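Local atomic coordinates of UDP-N-Acetylglucosamine 2-Epimerase (Thermus thermophilus, PDB entry 1V4V), a protein that probably interconverts UDP-N-acetylglucosamine and its 2-epimer UDP-N-acetylmannosamine. Residues A[10-15]-A[36-41]. Sequence-based numbering, arbitrary orientation.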
loop_
_atom_site.group_PDB
_atom_site.type_symbol
_atom_site.label_atom_id
_atom_site.label_comp_id
_atom_site.label_asym_id
_atom_site.label_seq_id
_atom_site.Cartn_x
_atom_site.Cartn_y
_atom_site.Cartn_z
ATOM N N LEU A 10 7.312 -18.055 -0.064
ATOM C CA LEU A 10 7.030 -17.412 -1.341
ATOM C C LEU A 10 5.554 -17.679 -1.584
ATOM O O LEU A 10 5.134 -18.831 -1.672
ATOM C CB LEU A 10 7.861 -18.026 -2.474
ATOM C CG LEU A 10 9.366 -17.778 -2.429
ATOM C CD1 LEU A 10 10.001 -18.648 -1.350
ATOM C CD2 LEU A 10 9.968 -18.110 -3.789
ATOM N N ALA A 11 4.766 -16.613 -1.673
ATOM C CA ALA A 11 3.334 -16.744 -1.881
ATOM C C ALA A 11 2.919 -16.207 -3.246
ATOM O O ALA A 11 3.164 -15.048 -3.557
ATOM C CB ALA A 11 2.594 -15.998 -0.781
ATOM N N PHE A 12 2.298 -17.063 -4.051
ATOM C CA PHE A 12 1.839 -16.686 -5.386
ATOM C C PHE A 12 0.714 -17.618 -5.818
ATOM O O PHE A 12 0.528 -18.686 -5.228
ATOM C CB PHE A 12 3.008 -16.732 -6.370
ATOM C CG PHE A 12 3.778 -18.020 -6.339
ATOM C CD1 PHE A 12 3.326 -19.135 -7.037
ATOM C CD2 PHE A 12 4.951 -18.124 -5.593
ATOM C CE1 PHE A 12 4.031 -20.338 -6.995
ATOM C CE2 PHE A 12 5.665 -19.325 -5.544
ATOM C CZ PHE A 12 5.205 -20.433 -6.246
ATOM N N GLY A 13 -0.044 -17.227 -6.841
ATOM C CA GLY A 13 -1.154 -18.063 -7.263
ATOM C C GLY A 13 -1.402 -18.262 -8.749
ATOM O O GLY A 13 -2.433 -18.816 -9.121
ATOM N N THR A 14 -0.485 -17.815 -9.600
ATOM C CA THR A 14 -0.655 -17.991 -11.039
ATOM C C THR A 14 0.615 -18.572 -11.641
ATOM O O THR A 14 1.704 -18.432 -11.080
ATOM C CB THR A 14 -0.967 -16.656 -11.748
ATOM O OG1 THR A 14 0.220 -15.856 -11.811
ATOM C CG2 THR A 14 -2.049 -15.893 -10.992
ATOM N N ARG A 15 0.475 -19.216 -12.793
ATOM C CA ARG A 15 1.616 -19.824 -13.461
ATOM C C ARG A 15 2.712 -18.821 -13.800
ATOM O O ARG A 15 3.891 -19.101 -13.597
ATOM C CB ARG A 15 1.148 -20.578 -14.710
ATOM C CG ARG A 15 0.439 -21.880 -14.366
ATOM C CD ARG A 15 -0.089 -22.607 -15.593
ATOM N NE ARG A 15 -1.232 -21.921 -16.190
ATOM C CZ ARG A 15 -1.999 -22.441 -17.143
ATOM N NH1 ARG A 15 -3.019 -21.747 -17.629
ATOM N NH2 ARG A 15 -1.750 -23.660 -17.604
ATOM N N PRO A 36 13.364 -22.182 2.021
ATOM C CA PRO A 36 12.247 -21.583 1.291
ATOM C C PRO A 36 11.013 -22.476 1.357
ATOM O O PRO A 36 11.124 -23.704 1.409
ATOM C CB PRO A 36 12.798 -21.464 -0.123
ATOM C CG PRO A 36 13.612 -22.730 -0.245
ATOM C CD PRO A 36 14.329 -22.810 1.097
ATOM N N LEU A 37 9.842 -21.855 1.377
ATOM C CA LEU A 37 8.583 -22.587 1.411
ATOM C C LEU A 37 7.634 -21.925 0.424
ATOM O O LEU A 37 7.758 -20.730 0.146
ATOM C CB LEU A 37 7.961 -22.544 2.805
ATOM C CG LEU A 37 8.730 -23.186 3.962
ATOM C CD1 LEU A 37 7.991 -22.886 5.254
ATOM C CD2 LEU A 37 8.858 -24.692 3.743
ATOM N N VAL A 38 6.687 -22.695 -0.094
ATOM C CA VAL A 38 5.728 -22.158 -1.052
ATOM C C VAL A 38 4.287 -22.235 -0.570
ATOM O O VAL A 38 3.800 -23.298 -0.179
ATOM C CB VAL A 38 5.829 -22.894 -2.414
ATOM C CG1 VAL A 38 4.686 -22.475 -3.331
ATOM C CG2 VAL A 38 7.159 -22.580 -3.068
ATOM N N LEU A 39 3.617 -21.087 -0.600
ATOM C CA LEU A 39 2.215 -20.988 -0.223
ATOM C C LEU A 39 1.467 -20.604 -1.493
ATOM O O LEU A 39 1.682 -19.515 -2.020
ATOM C CB LEU A 39 2.004 -19.889 0.826
ATOM C CG LEU A 39 0.542 -19.512 1.103
ATOM C CD1 LEU A 39 -0.206 -20.699 1.696
ATOM C CD2 LEU A 39 0.493 -18.325 2.053
ATOM N N LEU A 40 0.622 -21.496 -2.004
ATOM C CA LEU A 40 -0.151 -21.177 -3.203
ATOM C C LEU A 40 -1.356 -20.364 -2.764
ATOM O O LEU A 40 -1.967 -20.660 -1.738
ATOM C CB LEU A 40 -0.597 -22.453 -3.924
ATOM C CG LEU A 40 0.558 -23.333 -4.417
ATOM C CD1 LEU A 40 0.010 -24.444 -5.302
ATOM C CD2 LEU A 40 1.564 -22.485 -5.190
ATOM N N THR A 41 -1.705 -19.348 -3.548
ATOM C CA THR A 41 -2.810 -18.466 -3.192
ATOM C C THR A 41 -3.887 -18.327 -4.270
ATOM O O THR A 41 -4.783 -17.489 -4.148
ATOM C CB THR A 41 -2.269 -17.053 -2.883
ATOM O OG1 THR A 41 -1.654 -16.518 -4.063
ATOM C CG2 THR A 41 -1.229 -17.098 -1.773
#
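Strands 6-12 and 34-40, joined through helix 15-29 in the first beta-alpha-beta unit of the N-terminal parallel sheet, run side by side here, pairing L10 with V38, A11 with L39 and F12 with L40. Four backbone bonds zip them together: L10 N gives a nearly straight bond of 2.7 Å to L37 O, L39 N reaches L10 O, F12 N takes L39 O at a longer 3.2 Å, and T41 N closes the ladder on F12 O from above the carbonyl plane, with an N-H...O angle of 147°. On the face under helix 15-29, F12 has CG between its backbone N and carbonyl carbon (chi1 51°), which carries the ring over the neighbouring strand. There CZ meets V38 CG1 at 3.6 Å and CE1 meets L40 CD2 at 3.7 Å, both approaching the ring obliquely. A18 of the helix also touches F12. Through the sheet, on the face packed by V107 of helix 102-113, A11 CB lies 4.1 Å from T41 CG2. With CG2 removed, as in an alanine here, A11 CB would probably lose this neighbour and a small gap open beside it. Beyond the strand, G13 N bonds E17 OE1 and the T14 side chain caps helix 15-29. The whole is a right-handed beta-alpha-beta crossover between adjacent parallel strands, typical of the Rossmann-like domains of the GT-B fold.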